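Local coordinates for protein 3-oxo-glucose-6-phosphate:glutamate aminotransferase (Bacillus subtilis subsp. subtilis, PDB 4K2M) that catalyses the reversible pyridoxal phosphate-dependent transfer of an amino group between glutamate and 3-dehydroglucose 6-phosphate, yielding kanosamine 6-phosphate for antibiotic synthesis, at residues Q107-L112 against V121-S126; G127-M132 against F293-D298; L243-N246 against N250-V253. All blocks are in the same frame, centred on the assembly; numbering follows the deposited sequence. Where two conformers were deposited one is given.

Contact 1 (Q107-L112 against V121-S126); sequences QFEKVL and VIATSS. With O1G (3-deoxy-3-[(E)-({3-hydroxy-2-methyl-5-[(phosphonooxy)methyl]pyridin-4-yl}methylidene)amino]-6-O-phosphono-alpha-D-gluco pyranose), chain C.
E109 reaches from helix 107-112 to the edge of strand 121-124 and takes the amide of A123 on its carboxylate: A123 N donates to E109 OE2 at 2.8 Å with an N-H...O angle of 179°. The amide approaches OE2 from its anti side, 16° out of the carboxylate plane. With CG anti to the carbonyl carbon (chi1 -66°) and the chain extended beyond it, the methylenes of E109 run alongside the strand, CG lying 3.7 Å from A123 CB. Water reinforces the same carboxylate unevenly: one molecule donates 2.8 Å to E109 OE2 and also to the carbonyl oxygen of A123, while a second donates to V121 O and only weakly to E109 OE1. Beside this polar grip, L112 and V121 meet at about a right angle, L112 CD1 resting 3.9 Å from V121 CG1.

Farther along, the A123 carbonyl also pairs with the backbone of M297, and F108, one turn before L112, sends its ring edge-to-face against F245. T124 OG1 then donates to S126 O at 2.8 Å, from above the carbonyl plane, where the strand gives way to the turn that leads into helix 127-137. S126 is the N-cap of that helix, and S126 CB lies 3.5 Å from OP1 of the bound adduct. At the outermost strand of the seven-stranded sheet within this chain, the carboxylate thus supplies an acceptor to an edge amide. The straight bond from the amide and the water on OE2 would be expected to favour the charged form of E109, the second water adding little.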
loop_
_atom_site.group_PDB
_atom_site.type_symbol
_atom_site.label_atom_id
_atom_site.label_comp_id
_atom_site.label_asym_id
_atom_site.label_seq_id
_atom_site.Cartn_x
_atom_site.Cartn_y
_atom_site.Cartn_z
ATOM N N GLN A 107 10.694 -9.973 -10.935
ATOM C CA GLN A 107 10.147 -10.948 -11.878
ATOM C C GLN A 107 8.780 -10.502 -12.383
ATOM O O GLN A 107 8.455 -10.674 -13.555
ATOM C CB GLN A 107 10.032 -12.335 -11.238
ATOM C CG GLN A 107 9.482 -13.414 -12.172
ATOM C CD GLN A 107 10.468 -13.826 -13.258
ATOM O OE1 GLN A 107 11.662 -13.530 -13.175
ATOM N NE2 GLN A 107 9.968 -14.517 -14.281
ATOM N N PHE A 108 7.972 -9.939 -11.487
ATOM C CA PHE A 108 6.640 -9.471 -11.866
ATOM C C PHE A 108 6.769 -8.261 -12.797
ATOM O O PHE A 108 6.069 -8.155 -13.820
ATOM C CB PHE A 108 5.828 -9.132 -10.605
ATOM C CG PHE A 108 4.422 -8.679 -10.885
ATOM C CD1 PHE A 108 3.519 -9.512 -11.543
ATOM C CD2 PHE A 108 3.998 -7.428 -10.486
ATOM C CE1 PHE A 108 2.213 -9.087 -11.789
ATOM C CE2 PHE A 108 2.689 -6.990 -10.732
ATOM C CZ PHE A 108 1.797 -7.822 -11.374
ATOM N N GLU A 109 7.693 -7.358 -12.476
ATOM C CA GLU A 109 7.911 -6.199 -13.352
ATOM C C GLU A 109 8.414 -6.637 -14.725
ATOM O O GLU A 109 7.965 -6.122 -15.750
ATOM C CB GLU A 109 8.843 -5.183 -12.706
ATOM C CG GLU A 109 8.238 -4.524 -11.457
ATOM C CD GLU A 109 9.256 -3.709 -10.687
ATOM O OE1 GLU A 109 10.460 -4.064 -10.744
ATOM O OE2 GLU A 109 8.858 -2.721 -10.015
ATOM N N LYS A 110 9.320 -7.613 -14.745
ATOM C CA LYS A 110 9.809 -8.162 -16.006
ATOM C C LYS A 110 8.703 -8.812 -16.859
ATOM O O LYS A 110 8.636 -8.615 -18.079
ATOM C CB LYS A 110 10.942 -9.167 -15.746
ATOM C CG LYS A 110 11.560 -9.704 -17.025
ATOM C CD LYS A 110 11.901 -8.557 -17.979
ATOM C CE LYS A 110 11.994 -9.040 -19.421
ATOM N NZ LYS A 110 12.940 -10.185 -19.554
ATOM N N VAL A 111 7.823 -9.577 -16.227
ATOM C CA VAL A 111 6.714 -10.198 -16.950
ATOM C C VAL A 111 5.755 -9.141 -17.519
ATOM O O VAL A 111 5.268 -9.245 -18.657
ATOM C CB VAL A 111 5.954 -11.172 -16.026
ATOM C CG1 VAL A 111 4.565 -11.375 -16.531
ATOM C CG2 VAL A 111 6.682 -12.506 -15.942
ATOM N N LEU A 112 5.489 -8.109 -16.729
ATOM C CA LEU A 112 4.668 -6.998 -17.198
ATOM C C LEU A 112 5.325 -6.249 -18.346
ATOM O O LEU A 112 4.651 -5.814 -19.289
ATOM C CB LEU A 112 4.392 -6.021 -16.045
ATOM C CG LEU A 112 3.414 -6.541 -14.988
ATOM C CD1 LEU A 112 3.352 -5.546 -13.821
ATOM C CD2 LEU A 112 2.018 -6.731 -15.589
ATOM N N VAL A 121 9.030 -1.115 -16.143
ATOM C CA VAL A 121 7.803 -1.212 -15.365
ATOM C C VAL A 121 8.189 -1.056 -13.908
ATOM O O VAL A 121 9.111 -1.714 -13.426
ATOM C CB VAL A 121 7.093 -2.560 -15.585
ATOM C CG1 VAL A 121 5.922 -2.717 -14.613
ATOM C CG2 VAL A 121 6.591 -2.648 -17.023
ATOM N N ILE A 122 7.506 -0.145 -13.230
ATOM C CA ILE A 122 7.743 0.104 -11.819
ATOM C C ILE A 122 6.451 -0.273 -11.108
ATOM O O ILE A 122 5.425 0.397 -11.286
ATOM C CB ILE A 122 8.045 1.584 -11.559
ATOM C CG1 ILE A 122 9.294 2.037 -12.319
ATOM C CG2 ILE A 122 8.239 1.819 -10.068
ATOM C CD1 ILE A 122 9.028 2.666 -13.713
ATOM N N ALA A 123 6.489 -1.362 -10.339
ATOM C CA ALA A 123 5.299 -1.845 -9.644
ATOM C C ALA A 123 5.086 -1.009 -8.379
ATOM O O ALA A 123 6.022 -0.780 -7.608
ATOM C CB ALA A 123 5.430 -3.328 -9.304
ATOM N N THR A 124 3.855 -0.552 -8.173
ATOM C CA THR A 124 3.556 0.388 -7.097
ATOM C C THR A 124 2.530 -0.188 -6.142
ATOM O O THR A 124 1.973 -1.264 -6.375
ATOM C CB THR A 124 2.985 1.700 -7.663
ATOM O OG1 THR A 124 1.788 1.413 -8.388
ATOM C CG2 THR A 124 3.967 2.381 -8.605
ATOM N N SER A 125 2.263 0.558 -5.067
ATOM C CA SER A 125 1.370 0.101 -4.015
ATOM C C SER A 125 -0.103 0.286 -4.360
ATOM O O SER A 125 -0.960 -0.201 -3.634
ATOM C CB SER A 125 1.675 0.832 -2.697
ATOM O OG SER A 125 1.679 2.227 -2.897
ATOM N N SER A 126 -0.398 1.010 -5.444
ATOM C CA SER A 126 -1.769 1.124 -5.958
ATOM C C SER A 126 -1.762 1.831 -7.294
ATOM O O SER A 126 -0.763 2.432 -7.670
ATOM C CB SER A 126 -2.673 1.903 -4.998
ATOM O OG SER A 126 -2.304 3.282 -4.957
HETATM P P O1G C . -6.331 1.816 -7.280
HETATM C C3A O1G C . -9.960 3.351 -11.550
HETATM O O3 O1G C . -11.103 2.652 -11.749
HETATM C C1 O1G C . -14.026 0.850 -7.338
HETATM N "N1'" O1G C . -8.332 4.920 -12.243
HETATM C C2 O1G C . -13.177 1.488 -8.440
HETATM O O2 O1G C . -13.872 1.102 -9.674
HETATM C C9A O1G C . -9.474 4.260 -12.495
HETATM C C2A O1G C . -10.176 4.530 -13.814
HETATM C C3 O1G C . -11.714 1.013 -8.445
HETATM N "N3'" O1G C . -11.033 1.930 -9.376
HETATM O O1 O1G C . -14.282 -0.539 -7.597
HETATM C C4 O1G C . -11.097 1.013 -7.032
HETATM O O4 O1G C . -9.978 0.121 -7.207
HETATM C C4A O1G C . -9.276 3.135 -10.366
HETATM C C4B O1G C . -9.782 2.200 -9.340
HETATM C C5 O1G C . -12.061 0.291 -6.092
HETATM O O5 O1G C . -13.347 0.923 -6.077
HETATM C C5A O1G C . -8.098 3.837 -10.129
HETATM C C5T O1G C . -7.211 3.736 -8.877
HETATM C C6 O1G C . -11.683 0.390 -4.641
HETATM C C6A O1G C . -7.653 4.732 -11.090
HETATM O OP1 O1G C . -5.633 2.963 -6.581
HETATM O OP2 O1G C . -5.423 0.667 -7.567
HETATM O OP3 O1G C . -7.671 1.458 -6.598
HETATM O OP4 O1G C . -6.690 2.391 -8.773
HETATM O O6 O1G C . -12.375 -0.446 -3.792
HETATM P "P'" O1G C . -11.664 -1.068 -2.491
HETATM O OP6 O1G C . -10.537 -1.931 -3.017
HETATM O OP7 O1G C . -11.201 0.066 -1.605
HETATM O OP8 O1G C . -12.802 -1.881 -1.868
HETATM O O HOH W 1 11.479 -1.115 -12.152
HETATM O O HOH W 2 8.809 -1.270 -7.644
#

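Contact 2 (G127-M132 against F293-D298). With O1G (3-deoxy-3-[(E)-({3-hydroxy-2-methyl-5-[(phosphonooxy)methyl]pyridin-4-yl}methylidene)amino]-6-O-phosphono-alpha-D-gluco pyranose), chain C; O1G (3-deoxy-3-[(E)-({3-hydroxy-2-methyl-5-[(phosphonooxy)methyl]pyridin-4-yl}methylidene)amino]-6-O-phosphono-alpha-D-gluco pyranose), chain I.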
loop_
_atom_site.group_PDB
_atom_site.type_symbol
_atom_site.label_atom_id
_atom_site.label_comp_id
_atom_site.label_asym_id
_atom_site.label_seq_id
_atom_site.Cartn_x
_atom_site.Cartn_y
_atom_site.Cartn_z
ATOM N N GLY A 127 -2.897 1.792 -7.985
ATOM C CA GLY A 127 -3.072 2.534 -9.221
ATOM C C GLY A 127 -3.028 4.029 -8.964
ATOM O O GLY A 127 -2.431 4.787 -9.735
ATOM N N THR A 128 -3.640 4.462 -7.862
ATOM C CA THR A 128 -3.618 5.874 -7.491
ATOM C C THR A 128 -2.184 6.372 -7.344
ATOM O O THR A 128 -1.820 7.460 -7.847
ATOM C CB THR A 128 -4.378 6.112 -6.160
ATOM O OG1 THR A 128 -5.738 5.686 -6.317
ATOM C CG2 THR A 128 -4.361 7.593 -5.795
ATOM N N ASP A 129 -1.363 5.573 -6.666
ATOM C CA ASP A 129 0.034 5.928 -6.463
ATOM C C ASP A 129 0.791 5.954 -7.790
ATOM O O ASP A 129 1.662 6.802 -7.989
ATOM C CB ASP A 129 0.710 4.952 -5.492
ATOM C CG ASP A 129 0.176 5.076 -4.064
ATOM O OD1 ASP A 129 0.385 6.141 -3.451
ATOM O OD2 ASP A 129 -0.451 4.108 -3.564
ATOM N N ALA A 130 0.462 5.032 -8.685
ATOM C CA ALA A 130 1.079 5.016 -10.001
ATOM C C ALA A 130 0.840 6.346 -10.737
ATOM O O ALA A 130 1.757 6.915 -11.344
ATOM C CB ALA A 130 0.539 3.841 -10.826
ATOM N N ILE A 131 -0.387 6.855 -10.693
ATOM C CA ILE A 131 -0.668 8.119 -11.372
ATOM C C ILE A 131 0.072 9.266 -10.692
ATOM O O ILE A 131 0.673 10.118 -11.355
ATOM C CB ILE A 131 -2.180 8.399 -11.416
ATOM C CG1 ILE A 131 -2.891 7.264 -12.161
ATOM C CG2 ILE A 131 -2.440 9.779 -12.084
ATOM C CD1 ILE A 131 -4.408 7.244 -11.940
ATOM N N MET A 132 0.029 9.294 -9.362
ATOM C CA MET A 132 0.674 10.361 -8.613
ATOM C C MET A 132 2.177 10.394 -8.853
ATOM O O MET A 132 2.756 11.449 -9.142
ATOM C CB MET A 132 0.383 10.198 -7.115
ATOM C CG MET A 132 0.848 11.352 -6.294
ATOM S SD MET A 132 0.475 11.000 -4.564
ATOM C CE MET A 132 1.523 9.575 -4.279
ATOM N N PHE A 293 7.915 8.701 -1.821
ATOM C CA PHE A 293 6.872 8.039 -1.043
ATOM C C PHE A 293 7.299 6.646 -0.657
ATOM O O PHE A 293 8.370 6.188 -1.043
ATOM C CB PHE A 293 5.594 7.943 -1.874
ATOM C CG PHE A 293 5.089 9.268 -2.346
ATOM C CD1 PHE A 293 4.218 10.011 -1.560
ATOM C CD2 PHE A 293 5.483 9.775 -3.577
ATOM C CE1 PHE A 293 3.743 11.243 -1.993
ATOM C CE2 PHE A 293 5.020 11.006 -4.010
ATOM C CZ PHE A 293 4.148 11.739 -3.219
ATOM N N ASN A 294 6.464 5.966 0.124
ATOM C CA ASN A 294 6.673 4.550 0.379
ATOM C C ASN A 294 5.653 3.780 -0.435
ATOM O O ASN A 294 4.659 3.279 0.108
ATOM C CB ASN A 294 6.492 4.240 1.865
ATOM C CG ASN A 294 6.870 2.811 2.217
ATOM O OD1 ASN A 294 7.438 2.082 1.396
ATOM N ND2 ASN A 294 6.554 2.394 3.453
ATOM N N SER A 295 5.904 3.654 -1.737
ATOM C CA SER A 295 4.838 3.217 -2.628
ATOM C C SER A 295 5.240 2.187 -3.663
ATOM O O SER A 295 4.653 2.170 -4.739
ATOM C CB SER A 295 4.217 4.420 -3.326
ATOM O OG SER A 295 3.651 5.315 -2.384
ATOM N N LYS A 296 6.228 1.344 -3.357
ATOM C CA LYS A 296 6.477 0.165 -4.183
ATOM C C LYS A 296 5.430 -0.908 -3.901
ATOM O O LYS A 296 4.863 -0.968 -2.812
ATOM C CB LYS A 296 7.870 -0.415 -3.910
ATOM C CG LYS A 296 9.017 0.489 -4.330
ATOM C CD LYS A 296 10.351 -0.023 -3.788
ATOM C CE LYS A 296 10.700 -1.389 -4.369
ATOM N NZ LYS A 296 10.666 -1.363 -5.866
ATOM N N MET A 297 5.182 -1.777 -4.873
ATOM C CA MET A 297 4.349 -2.958 -4.617
ATOM C C MET A 297 5.071 -3.868 -3.624
ATOM O O MET A 297 6.306 -3.884 -3.582
ATOM C CB MET A 297 4.113 -3.704 -5.935
ATOM C CG MET A 297 3.275 -4.958 -5.819
ATOM S SD MET A 297 3.002 -5.548 -7.506
ATOM C CE MET A 297 1.773 -6.813 -7.240
ATOM N N ASP A 298 4.312 -4.607 -2.815
ATOM C CA ASP A 298 4.895 -5.587 -1.907
ATOM C C ASP A 298 5.293 -6.864 -2.645
ATOM O O ASP A 298 4.569 -7.326 -3.532
ATOM C CB ASP A 298 3.881 -5.952 -0.822
ATOM C CG ASP A 298 3.707 -4.847 0.205
ATOM O OD1 ASP A 298 4.640 -4.032 0.339
ATOM O OD2 ASP A 298 2.639 -4.802 0.854
HETATM P P O1G C . -6.331 1.816 -7.280
HETATM C C3A O1G C . -9.960 3.351 -11.550
HETATM O O3 O1G C . -11.103 2.652 -11.749
HETATM C C1 O1G C . -14.026 0.850 -7.338
HETATM N "N1'" O1G C . -8.332 4.920 -12.243
HETATM C C2 O1G C . -13.177 1.488 -8.440
HETATM O O2 O1G C . -13.872 1.102 -9.674
HETATM C C9A O1G C . -9.474 4.260 -12.495
HETATM C C2A O1G C . -10.176 4.530 -13.814
HETATM C C3 O1G C . -11.714 1.013 -8.445
HETATM N "N3'" O1G C . -11.033 1.930 -9.376
HETATM O O1 O1G C . -14.282 -0.539 -7.597
HETATM C C4 O1G C . -11.097 1.013 -7.032
HETATM O O4 O1G C . -9.978 0.121 -7.207
HETATM C C4A O1G C . -9.276 3.135 -10.366
HETATM C C4B O1G C . -9.782 2.200 -9.340
HETATM C C5 O1G C . -12.061 0.291 -6.092
HETATM O O5 O1G C . -13.347 0.923 -6.077
HETATM C C5A O1G C . -8.098 3.837 -10.129
HETATM C C5T O1G C . -7.211 3.736 -8.877
HETATM C C6 O1G C . -11.683 0.390 -4.641
HETATM C C6A O1G C . -7.653 4.732 -11.090
HETATM O OP1 O1G C . -5.633 2.963 -6.581
HETATM O OP2 O1G C . -5.423 0.667 -7.567
HETATM O OP3 O1G C . -7.671 1.458 -6.598
HETATM O OP4 O1G C . -6.690 2.391 -8.773
HETATM O O6 O1G C . -12.375 -0.446 -3.792
HETATM P "P'" O1G C . -11.664 -1.068 -2.491
HETATM O OP6 O1G C . -10.537 -1.931 -3.017
HETATM O OP7 O1G C . -11.201 0.066 -1.605
HETATM O OP8 O1G C . -12.802 -1.881 -1.868
HETATM P P O1G I . 6.831 2.474 6.969
HETATM C C3A O1G I . 10.724 4.333 10.848
HETATM O O3 O1G I . 11.727 3.511 11.247
HETATM C C1 O1G I . 14.186 0.316 7.408
HETATM N "N1'" O1G I . 9.416 6.281 11.101
HETATM C C2 O1G I . 13.478 1.332 8.308
HETATM O O2 O1G I . 14.113 1.208 9.627
HETATM C C9A O1G I . 10.423 5.504 11.537
HETATM C C2A O1G I . 11.199 5.929 12.777
HETATM C C3 O1G I . 11.971 1.069 8.422
HETATM N "N3'" O1G I . 11.473 2.283 9.082
HETATM O O1 O1G I . 14.170 -0.975 8.024
HETATM C C4 O1G I . 11.322 0.811 7.042
HETATM O O4 O1G I . 10.088 0.181 7.445
HETATM C C4A O1G I . 9.984 3.973 9.725
HETATM C C4B O1G I . 10.286 2.748 8.964
HETATM C C5 O1G I . 12.147 -0.248 6.313
HETATM O O5 O1G I . 13.508 0.183 6.142
HETATM C C5A O1G I . 8.950 4.791 9.304
HETATM C C5T O1G I . 8.040 4.557 8.091
HETATM C C6 O1G I . 11.705 -0.505 4.900
HETATM C C6A O1G I . 8.679 5.949 10.015
HETATM O OP1 O1G I . 6.297 3.448 5.946
HETATM O OP2 O1G I . 5.758 1.573 7.504
HETATM O OP3 O1G I . 8.063 1.726 6.413
HETATM O OP4 O1G I . 7.314 3.310 8.293
HETATM O O6 O1G I . 12.347 -1.516 4.212
HETATM P "P'" O1G I . 11.539 -2.349 3.096
HETATM O OP6 O1G I . 10.288 -2.865 3.786
HETATM O OP7 O1G I . 11.268 -1.390 1.953
HETATM O OP8 O1G I . 12.522 -3.461 2.743
#
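M132 lays its terminal methyl over the ring of F293: M132 CE stands 3.6 Å from the ring centroid, 12° off the normal, a CH-pi contact near the middle of one face. The sulfur is set farther back, M132 SD being 4.5 Å from the F293 ring centroid in an oblique Met-aromatic contact. The methionine runs out straight, CG anti to the backbone N (chi1 -172°), and bends only at chi3 (64°), which turns the methyl onto the ring as the two side chains approach from opposite directions. One turn earlier D129 faces S295, where D129 OD1 and S295 OG are 3.5 Å apart; the stronger partner of this aspartate is S126, whose OG bonds to D129 OD2.

Each segment also serves a different active site of the dimer. At the start of helix 127-132, G127 N gives 2.8 Å to OP2 of the chain C adduct, while T128 N and T128 OG1 both donate to its OP1, the hydroxyl at 2.7 Å, so the cofactor phosphate is gripped at the helix N terminus. N294 ND2 donates at 2.7 Å to OP1 of the other adduct, chain I. The loop 293-298 lies between helices 265-275 and 299-308, where the S295 backbone pairs with that of S125, just past strand 120-124, while M132 also touches A162 on helix 154-163 and F293 packs on A162 of the second subunit.

Contact 3 (L243-N246 against N250-V253); sequences LSFN and NFGV. With O1G (3-deoxy-3-[(E)-({3-hydroxy-2-methyl-5-[(phosphonooxy)methyl]pyridin-4-yl}methylidene)amino]-6-O-phosphono-alpha-D-gluco pyranose), chain C.
F245 leaves the backbone with CB 4.3 Å from V253 CG2, and its CG is anti to the carbonyl carbon (chi1 -53°), which sets the ring beside F251. F245 CD1 comes 3.5 Å from F251 CD2, and F245 CE1 lies close to F251 CD2 and CE2. The planes are inclined at 53° with centroids 5.1 Å apart, an oblique aromatic pair. At the tip, F245 CZ meets L112 of helix 103-116.

The backbones are tied as well: V253 N donates to F245 O at 2.9 Å, with the donor tilted 20° from the carbonyl plane, and G252 CA sits 3.4 Å from N246 O in a CA-H...O contact. A water donates to both S244 O and F251 O and so bridges the two backbones. This is the loop that follows strand 240-244 in the aspartate aminotransferase fold and carries K249, the lysine that holds pyridoxal phosphate as an aldimine in the resting enzyme but is detached here.

S244 forms an ST turn, its OG accepting from N246 N, and the same hydroxyl donates to OP2 of the adduct at 2.6 Å. N246 turns to the sugar end, where its ND2 makes a weak bond of 2.7 Å to OP6 on the sugar phosphate, while its OD1 accepts from Y248 N and K249 NZ.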
loop_
_atom_site.group_PDB
_atom_site.type_symbol
_atom_site.label_atom_id
_atom_site.label_comp_id
_atom_site.label_asym_id
_atom_site.label_seq_id
_atom_site.Cartn_x
_atom_site.Cartn_y
_atom_site.Cartn_z
ATOM N N LEU A 243 -1.350 1.307 -14.343
ATOM C CA LEU A 243 -2.232 0.167 -14.168
ATOM C C LEU A 243 -2.631 0.062 -12.711
ATOM O O LEU A 243 -1.906 0.528 -11.838
ATOM C CB LEU A 243 -1.518 -1.129 -14.561
ATOM C CG LEU A 243 -1.179 -1.257 -16.051
ATOM C CD1 LEU A 243 -0.328 -2.492 -16.307
ATOM C CD2 LEU A 243 -2.456 -1.334 -16.885
ATOM N N SER A 244 -3.785 -0.562 -12.461
ATOM C CA SER A 244 -4.185 -0.974 -11.113
ATOM C C SER A 244 -4.303 -2.479 -11.089
ATOM O O SER A 244 -4.775 -3.079 -12.070
ATOM C CB SER A 244 -5.554 -0.415 -10.737
ATOM O OG SER A 244 -5.988 -0.993 -9.511
ATOM N N PHE A 245 -3.884 -3.089 -9.981
ATOM C CA PHE A 245 -4.074 -4.528 -9.762
ATOM C C PHE A 245 -4.941 -4.726 -8.541
ATOM O O PHE A 245 -4.836 -5.721 -7.829
ATOM C CB PHE A 245 -2.731 -5.253 -9.586
ATOM C CG PHE A 245 -1.767 -4.985 -10.701
ATOM C CD1 PHE A 245 -2.143 -5.189 -12.025
ATOM C CD2 PHE A 245 -0.504 -4.482 -10.430
ATOM C CE1 PHE A 245 -1.250 -4.919 -13.062
ATOM C CE2 PHE A 245 0.392 -4.215 -11.455
ATOM C CZ PHE A 245 0.022 -4.433 -12.771
ATOM N N ASN A 246 -5.811 -3.759 -8.293
ATOM C CA ASN A 246 -6.834 -3.930 -7.264
ATOM C C ASN A 246 -7.631 -5.220 -7.573
ATOM O O ASN A 246 -7.794 -5.611 -8.740
ATOM C CB ASN A 246 -7.708 -2.661 -7.233
ATOM C CG ASN A 246 -9.074 -2.890 -6.638
ATOM O OD1 ASN A 246 -9.986 -3.351 -7.331
ATOM N ND2 ASN A 246 -9.241 -2.531 -5.359
ATOM N N ASN A 250 -9.546 -6.376 -14.062
ATOM C CA ASN A 250 -9.506 -7.540 -14.960
ATOM C C ASN A 250 -8.397 -8.512 -14.577
ATOM O O ASN A 250 -8.515 -9.725 -14.764
ATOM C CB ASN A 250 -9.317 -7.080 -16.411
ATOM C CG ASN A 250 -10.592 -6.528 -17.017
ATOM O OD1 ASN A 250 -11.441 -5.983 -16.315
ATOM N ND2 ASN A 250 -10.737 -6.672 -18.337
ATOM N N PHE A 251 -7.301 -7.953 -14.070
ATOM C CA PHE A 251 -6.240 -8.726 -13.441
ATOM C C PHE A 251 -5.940 -8.012 -12.124
ATOM O O PHE A 251 -5.653 -6.811 -12.118
ATOM C CB PHE A 251 -4.975 -8.728 -14.308
ATOM C CG PHE A 251 -3.726 -9.067 -13.535
ATOM C CD1 PHE A 251 -3.696 -10.167 -12.695
ATOM C CD2 PHE A 251 -2.590 -8.271 -13.638
ATOM C CE1 PHE A 251 -2.563 -10.480 -11.963
ATOM C CE2 PHE A 251 -1.449 -8.574 -12.923
ATOM C CZ PHE A 251 -1.436 -9.690 -12.071
ATOM N N GLY A 252 -6.018 -8.741 -11.015
ATOM C CA GLY A 252 -5.692 -8.161 -9.728
ATOM C C GLY A 252 -4.927 -9.109 -8.835
ATOM O O GLY A 252 -4.788 -10.289 -9.153
ATOM N N VAL A 253 -4.406 -8.573 -7.733
ATOM C CA VAL A 253 -3.716 -9.371 -6.732
ATOM C C VAL A 253 -4.646 -9.534 -5.526
ATOM O O VAL A 253 -5.873 -9.521 -5.682
ATOM C CB VAL A 253 -2.338 -8.756 -6.358
ATOM C CG1 VAL A 253 -1.399 -8.808 -7.582
ATOM C CG2 VAL A 253 -2.492 -7.307 -5.865
HETATM P P O1G C . -6.331 1.816 -7.280
HETATM C C3A O1G C . -9.960 3.351 -11.550
HETATM O O3 O1G C . -11.103 2.652 -11.749
HETATM C C1 O1G C . -14.026 0.850 -7.338
HETATM N "N1'" O1G C . -8.332 4.920 -12.243
HETATM C C2 O1G C . -13.177 1.488 -8.440
HETATM O O2 O1G C . -13.872 1.102 -9.674
HETATM C C9A O1G C . -9.474 4.260 -12.495
HETATM C C2A O1G C . -10.176 4.530 -13.814
HETATM C C3 O1G C . -11.714 1.013 -8.445
HETATM N "N3'" O1G C . -11.033 1.930 -9.376
HETATM O O1 O1G C . -14.282 -0.539 -7.597
HETATM C C4 O1G C . -11.097 1.013 -7.032
HETATM O O4 O1G C . -9.978 0.121 -7.207
HETATM C C4A O1G C . -9.276 3.135 -10.366
HETATM C C4B O1G C . -9.782 2.200 -9.340
HETATM C C5 O1G C . -12.061 0.291 -6.092
HETATM O O5 O1G C . -13.347 0.923 -6.077
HETATM C C5A O1G C . -8.098 3.837 -10.129
HETATM C C5T O1G C . -7.211 3.736 -8.877
HETATM C C6 O1G C . -11.683 0.390 -4.641
HETATM C C6A O1G C . -7.653 4.732 -11.090
HETATM O OP1 O1G C . -5.633 2.963 -6.581
HETATM O OP2 O1G C . -5.423 0.667 -7.567
HETATM O OP3 O1G C . -7.671 1.458 -6.598
HETATM O OP4 O1G C . -6.690 2.391 -8.773
HETATM O O6 O1G C . -12.375 -0.446 -3.792
HETATM P "P'" O1G C . -11.664 -1.068 -2.491
HETATM O OP6 O1G C . -10.537 -1.931 -3.017
HETATM O OP7 O1G C . -11.201 0.066 -1.605
HETATM O OP8 O1G C . -12.802 -1.881 -1.868
HETATM O O HOH W 3 -5.212 -4.826 -13.965
#

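From the N terminus, contact 1 comes first, closing the short turn between helix 103-116 and strand 120-124. Contact 2 opens directly afterwards at the start of helix 127-137 and shuts only at 293-298, a loop of 160 residues that takes in the other six strands of the large sheet. Contact 3 falls within that span, closing the small loop after strand 240-244. Contacts 1 and 2 are in series but join where the backbone of 293-298 runs beside 121-126. Contacts 1 and 3 share an aromatic and aliphatic cluster between helix 103-116 and the loop; M297 against V253 links contacts 2 and 3. All three touch the chain C adduct.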